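Fatty acid amide hydrolase (PDB 6KVR) probably hydrolyses amides of monocarboxylic acids to the carboxylate and ammonium, as an enzyme of the amidase signature family. Local coordinates at residues P382-M395 with L440-N452. Residues are numbered along the deposited sequence; the frame is centred on the assembly and turned at random.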
loop_
_atom_site.group_PDB
_atom_site.type_symbol
_atom_site.label_atom_id
_atom_site.label_comp_id
_atom_site.label_asym_id
_atom_site.label_seq_id
_atom_site.Cartn_x
_atom_site.Cartn_y
_atom_site.Cartn_z
ATOM N N PRO A 382 -25.417 -2.076 -6.966
ATOM C CA PRO A 382 -24.020 -1.616 -6.871
ATOM C C PRO A 382 -23.572 -0.933 -8.148
ATOM O O PRO A 382 -23.773 -1.459 -9.252
ATOM C CB PRO A 382 -23.241 -2.917 -6.625
ATOM C CG PRO A 382 -24.078 -3.968 -7.270
ATOM C CD PRO A 382 -25.514 -3.545 -7.032
ATOM N N PRO A 383 -22.962 0.242 -8.043
ATOM C CA PRO A 383 -22.657 1.036 -9.239
ATOM C C PRO A 383 -21.352 0.642 -9.910
ATOM O O PRO A 383 -20.413 0.149 -9.281
ATOM C CB PRO A 383 -22.570 2.470 -8.696
ATOM C CG PRO A 383 -22.127 2.286 -7.263
ATOM C CD PRO A 383 -22.668 0.958 -6.789
ATOM N N ASN A 384 -21.313 0.870 -11.222
ATOM C CA ASN A 384 -20.091 0.748 -12.013
ATOM C C ASN A 384 -19.481 -0.649 -11.965
ATOM O O ASN A 384 -18.275 -0.790 -12.163
ATOM C CB ASN A 384 -19.040 1.771 -11.576
ATOM C CG ASN A 384 -19.264 3.114 -12.197
ATOM O OD1 ASN A 384 -19.576 3.208 -13.378
ATOM N ND2 ASN A 384 -19.109 4.169 -11.408
ATOM N N THR A 385 -20.288 -1.691 -11.705
ATOM C CA THR A 385 -19.744 -3.049 -11.688
ATOM C C THR A 385 -19.185 -3.457 -13.051
ATOM O O THR A 385 -18.217 -4.216 -13.118
ATOM C CB THR A 385 -20.800 -4.063 -11.225
ATOM O OG1 THR A 385 -21.988 -3.927 -12.007
ATOM C CG2 THR A 385 -21.140 -3.861 -9.732
ATOM N N LYS A 386 -19.756 -2.954 -14.142
ATOM C CA LYS A 386 -19.200 -3.242 -15.458
ATOM C C LYS A 386 -17.816 -2.622 -15.622
ATOM O O LYS A 386 -16.890 -3.279 -16.110
ATOM C CB LYS A 386 -20.148 -2.750 -16.553
ATOM C CG LYS A 386 -19.631 -3.008 -17.966
ATOM C CD LYS A 386 -20.713 -2.738 -18.997
ATOM C CE LYS A 386 -20.141 -2.742 -20.410
ATOM N NZ LYS A 386 -21.193 -2.485 -21.441
ATOM N N LEU A 387 -17.648 -1.354 -15.228
ATOM C CA LEU A 387 -16.314 -0.767 -15.278
ATOM C C LEU A 387 -15.351 -1.517 -14.358
ATOM O O LEU A 387 -14.191 -1.753 -14.723
ATOM C CB LEU A 387 -16.382 0.716 -14.909
ATOM C CG LEU A 387 -15.080 1.519 -14.992
ATOM C CD1 LEU A 387 -14.566 1.572 -16.429
ATOM C CD2 LEU A 387 -15.295 2.928 -14.426
ATOM N N ALA A 388 -15.810 -1.894 -13.156
ATOM C CA ALA A 388 -14.938 -2.614 -12.237
ATOM C C ALA A 388 -14.498 -3.943 -12.839
ATOM O O ALA A 388 -13.311 -4.285 -12.799
ATOM C CB ALA A 388 -15.631 -2.832 -10.892
ATOM N N TYR A 389 -15.431 -4.671 -13.455
ATOM C CA TYR A 389 -15.112 -5.974 -14.036
ATOM C C TYR A 389 -14.109 -5.839 -15.171
ATOM O O TYR A 389 -13.112 -6.568 -15.221
ATOM C CB TYR A 389 -16.390 -6.654 -14.530
ATOM C CG TYR A 389 -16.156 -7.994 -15.193
ATOM C CD1 TYR A 389 -15.999 -9.151 -14.435
ATOM C CD2 TYR A 389 -16.088 -8.106 -16.584
ATOM C CE1 TYR A 389 -15.803 -10.390 -15.041
ATOM C CE2 TYR A 389 -15.880 -9.352 -17.202
ATOM C CZ TYR A 389 -15.734 -10.486 -16.426
ATOM O OH TYR A 389 -15.517 -11.720 -17.029
ATOM N N GLU A 390 -14.345 -4.884 -16.077
ATOM C CA GLU A 390 -13.456 -4.686 -17.215
ATOM C C GLU A 390 -12.089 -4.192 -16.775
ATOM O O GLU A 390 -11.062 -4.622 -17.315
ATOM C CB GLU A 390 -14.060 -3.683 -18.206
ATOM C CG GLU A 390 -15.053 -4.307 -19.173
ATOM C CD GLU A 390 -16.038 -3.296 -19.751
ATOM O OE1 GLU A 390 -17.036 -3.732 -20.368
ATOM O OE2 GLU A 390 -15.805 -2.071 -19.615
ATOM N N THR A 391 -12.048 -3.270 -15.809
ATOM C CA THR A 391 -10.757 -2.746 -15.384
ATOM C C THR A 391 -9.916 -3.837 -14.736
ATOM O O THR A 391 -8.728 -3.982 -15.042
ATOM C CB THR A 391 -10.935 -1.564 -14.423
ATOM O OG1 THR A 391 -11.699 -0.540 -15.067
ATOM C CG2 THR A 391 -9.564 -0.992 -14.034
ATOM N N VAL A 392 -10.512 -4.630 -13.843
ATOM C CA VAL A 392 -9.688 -5.612 -13.155
ATOM C C VAL A 392 -9.256 -6.717 -14.113
ATOM O O VAL A 392 -8.124 -7.208 -14.036
ATOM C CB VAL A 392 -10.408 -6.166 -11.909
ATOM C CG1 VAL A 392 -11.454 -7.248 -12.261
ATOM C CG2 VAL A 392 -9.353 -6.682 -10.903
ATOM N N HIS A 393 -10.100 -7.073 -15.079
ATOM C CA HIS A 393 -9.681 -8.112 -16.013
ATOM C C HIS A 393 -8.626 -7.607 -16.989
ATOM O O HIS A 393 -7.794 -8.397 -17.443
ATOM C CB HIS A 393 -10.888 -8.711 -16.736
ATOM C CG HIS A 393 -11.635 -9.694 -15.884
ATOM N ND1 HIS A 393 -12.247 -9.335 -14.701
ATOM C CD2 HIS A 393 -11.744 -11.040 -15.968
ATOM C CE1 HIS A 393 -12.761 -10.411 -14.128
ATOM N NE2 HIS A 393 -12.468 -11.460 -14.877
ATOM N N LYS A 394 -8.630 -6.307 -17.322
ATOM C CA LYS A 394 -7.513 -5.763 -18.087
ATOM C C LYS A 394 -6.235 -5.847 -17.269
ATOM O O LYS A 394 -5.169 -6.184 -17.800
ATOM C CB LYS A 394 -7.787 -4.306 -18.489
ATOM C CG LYS A 394 -8.803 -4.092 -19.605
ATOM C CD LYS A 394 -8.929 -2.585 -19.886
ATOM C CE LYS A 394 -10.050 -2.246 -20.872
ATOM N NZ LYS A 394 -10.633 -0.886 -20.571
HETATM N N MSE A 395 -6.336 -5.560 -15.964
HETATM C CA MSE A 395 -5.190 -5.500 -15.052
HETATM C C MSE A 395 -4.509 -6.852 -14.979
HETATM O O MSE A 395 -3.283 -6.928 -14.897
HETATM C CB MSE A 395 -5.610 -5.078 -13.634
HETATM C CG MSE A 395 -5.751 -3.575 -13.397
HETATM SE SE MSE A 395 -6.504 -3.195 -11.598
HETATM C CE MSE A 395 -6.213 -1.275 -11.508
ATOM N N LEU A 440 -5.550 2.752 -15.563
ATOM C CA LEU A 440 -6.330 1.728 -14.856
ATOM C C LEU A 440 -6.278 1.938 -13.338
ATOM O O LEU A 440 -7.284 1.749 -12.647
ATOM C CB LEU A 440 -5.836 0.330 -15.210
ATOM C CG LEU A 440 -5.848 -0.145 -16.670
ATOM C CD1 LEU A 440 -5.195 -1.521 -16.752
ATOM C CD2 LEU A 440 -7.267 -0.156 -17.282
ATOM N N ASN A 441 -5.103 2.322 -12.809
ATOM C CA ASN A 441 -4.948 2.641 -11.389
ATOM C C ASN A 441 -5.872 3.781 -10.969
ATOM O O ASN A 441 -6.414 3.771 -9.855
ATOM C CB ASN A 441 -3.494 3.046 -11.088
ATOM C CG ASN A 441 -2.517 1.891 -11.184
ATOM O OD1 ASN A 441 -2.905 0.711 -11.163
ATOM N ND2 ASN A 441 -1.229 2.225 -11.288
ATOM N N VAL A 442 -5.997 4.806 -11.821
ATOM C CA VAL A 442 -6.870 5.944 -11.528
ATOM C C VAL A 442 -8.315 5.478 -11.410
ATOM O O VAL A 442 -9.024 5.834 -10.462
ATOM C CB VAL A 442 -6.719 7.040 -12.605
ATOM C CG1 VAL A 442 -7.858 8.066 -12.499
ATOM C CG2 VAL A 442 -5.362 7.753 -12.484
ATOM N N THR A 443 -8.767 4.670 -12.375
ATOM C CA THR A 443 -10.106 4.081 -12.313
ATOM C C THR A 443 -10.323 3.310 -11.011
ATOM O O THR A 443 -11.373 3.434 -10.370
ATOM C CB THR A 443 -10.311 3.154 -13.509
ATOM O OG1 THR A 443 -10.200 3.905 -14.720
ATOM C CG2 THR A 443 -11.658 2.498 -13.433
ATOM N N ARG A 444 -9.343 2.489 -10.622
ATOM C CA ARG A 444 -9.439 1.723 -9.380
ATOM C C ARG A 444 -9.634 2.641 -8.181
ATOM O O ARG A 444 -10.446 2.361 -7.291
ATOM C CB ARG A 444 -8.175 0.881 -9.196
ATOM C CG ARG A 444 -8.091 0.145 -7.873
ATOM C CD ARG A 444 -6.656 -0.271 -7.597
ATOM N NE ARG A 444 -5.835 0.900 -7.324
ATOM C CZ ARG A 444 -4.508 0.921 -7.279
ATOM N NH1 ARG A 444 -3.787 -0.174 -7.462
ATOM N NH2 ARG A 444 -3.888 2.074 -7.037
ATOM N N ASP A 445 -8.877 3.725 -8.123
ATOM C CA ASP A 445 -8.988 4.614 -6.978
ATOM C C ASP A 445 -10.347 5.302 -6.952
ATOM O O ASP A 445 -10.929 5.491 -5.875
ATOM C CB ASP A 445 -7.843 5.621 -6.998
ATOM C CG ASP A 445 -6.502 4.969 -6.671
ATOM O OD1 ASP A 445 -6.499 3.781 -6.235
ATOM O OD2 ASP A 445 -5.457 5.648 -6.820
ATOM N N GLN A 446 -10.883 5.658 -8.129
ATOM C CA GLN A 446 -12.211 6.270 -8.177
ATOM C C GLN A 446 -13.287 5.301 -7.706
ATOM O O GLN A 446 -14.216 5.698 -6.991
ATOM C CB GLN A 446 -12.517 6.767 -9.588
ATOM C CG GLN A 446 -11.797 8.048 -9.927
ATOM C CD GLN A 446 -11.807 8.333 -11.415
ATOM O OE1 GLN A 446 -12.116 7.458 -12.217
ATOM N NE2 GLN A 446 -11.492 9.571 -11.789
ATOM N N LEU A 447 -13.185 4.032 -8.107
ATOM C CA LEU A 447 -14.145 3.028 -7.663
ATOM C C LEU A 447 -14.072 2.823 -6.159
ATOM O O LEU A 447 -15.102 2.735 -5.484
ATOM C CB LEU A 447 -13.886 1.703 -8.379
ATOM C CG LEU A 447 -14.177 1.733 -9.874
ATOM C CD1 LEU A 447 -13.483 0.559 -10.526
ATOM C CD2 LEU A 447 -15.684 1.701 -10.130
ATOM N N ARG A 448 -12.852 2.718 -5.624
ATOM C CA ARG A 448 -12.672 2.547 -4.189
ATOM C C ARG A 448 -13.307 3.690 -3.404
ATOM O O ARG A 448 -13.945 3.459 -2.366
ATOM C CB ARG A 448 -11.186 2.441 -3.859
ATOM C CG ARG A 448 -10.609 1.078 -4.171
ATOM C CD ARG A 448 -9.106 1.034 -3.910
ATOM N NE ARG A 448 -8.550 -0.240 -4.351
ATOM C CZ ARG A 448 -7.312 -0.648 -4.098
ATOM N NH1 ARG A 448 -6.444 0.135 -3.471
ATOM N NH2 ARG A 448 -6.940 -1.871 -4.477
ATOM N N ASP A 449 -13.141 4.928 -3.875
ATOM C CA ASP A 449 -13.749 6.053 -3.177
ATOM C C ASP A 449 -15.263 6.007 -3.305
ATOM O O ASP A 449 -15.980 6.250 -2.326
ATOM C CB ASP A 449 -13.196 7.377 -3.712
ATOM C CG ASP A 449 -11.813 7.698 -3.153
ATOM O OD1 ASP A 449 -11.551 7.366 -1.977
ATOM O OD2 ASP A 449 -10.981 8.279 -3.887
ATOM N N GLN A 450 -15.769 5.675 -4.500
ATOM C CA GLN A 450 -17.214 5.633 -4.687
ATOM C C GLN A 450 -17.858 4.685 -3.681
ATOM O O GLN A 450 -18.874 5.021 -3.064
ATOM C CB GLN A 450 -17.553 5.221 -6.125
ATOM C CG GLN A 450 -19.045 5.235 -6.422
ATOM C CD GLN A 450 -19.385 4.963 -7.890
ATOM O OE1 GLN A 450 -18.579 4.422 -8.650
ATOM N NE2 GLN A 450 -20.582 5.360 -8.291
ATOM N N TYR A 451 -17.247 3.518 -3.464
ATOM C CA TYR A 451 -17.822 2.510 -2.580
ATOM C C TYR A 451 -17.567 2.834 -1.117
ATOM O O TYR A 451 -18.415 2.563 -0.259
ATOM C CB TYR A 451 -17.251 1.121 -2.915
ATOM C CG TYR A 451 -18.005 0.408 -4.001
ATOM C CD1 TYR A 451 -17.918 0.833 -5.317
ATOM C CD2 TYR A 451 -18.825 -0.673 -3.708
ATOM C CE1 TYR A 451 -18.625 0.204 -6.310
ATOM C CE2 TYR A 451 -19.533 -1.320 -4.698
ATOM C CZ TYR A 451 -19.428 -0.874 -5.999
ATOM O OH TYR A 451 -20.123 -1.518 -7.005
ATOM N N ASN A 452 -16.390 3.369 -0.805
ATOM C CA ASN A 452 -16.127 3.753 0.574
ATOM C C ASN A 452 -17.044 4.902 0.980
ATOM O O ASN A 452 -17.605 4.891 2.080
ATOM C CB ASN A 452 -14.645 4.108 0.732
ATOM C CG ASN A 452 -14.273 4.553 2.145
ATOM O OD1 ASN A 452 -14.432 3.811 3.120
ATOM N ND2 ASN A 452 -13.732 5.765 2.246
#
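The phenol of Y451 donates its proton to P383 O, with OH 2.8 Å from that oxygen and somewhat tilted from the carbonyl plane. P383 O lies at the edge of the ring, near its plane, and P382 CB and P383 CD also pack against the hydroxyl end, so the loop leading into helix 385-397 wraps this end of Y451. Next to it, N384 ND2 gives a hydrogen to Q450 OE1 at 2.8 Å, in the carbonyl plane and on a lone pair, although the two amides are turned 62° apart. Q450 reaches this far because CG stands anti to its backbone N (chi1 -177°) and the chain stays extended beyond it; its NE2 rests against P383 CB.

Further along, the contact is mainly apolar. L447 splits its methyls, CD1 lying on A388 and CD2 3.7 Å from N384 CB, while L387 CD2 and T443 CG2 meet tip to tip. T391 OG1, touched by T443 CG2, donates to L387 O at 2.8 Å from the face opposite T391 N, and CG2 is presented to L440. M395, an extended selenomethionine about 8 Å by side chain from I254, a predicted substrate-binding residue, brings CE to 3.4 Å from L440 O and against R444 CB, while its CG packs on L440 CD1.

Helical parts 385-395 and 440-452 of this amidase-family region run roughly antiparallel, 141° apart. Helix 482-490 also packs on A388 and Y451, whereas R444 and D449 form salt bridges with E290 and K280 of the second subunit. Two directed bonds thus pin the loop before helix 385-397, one from exposed N384, one from buried Y451; aliphatic contacts carry the remainder.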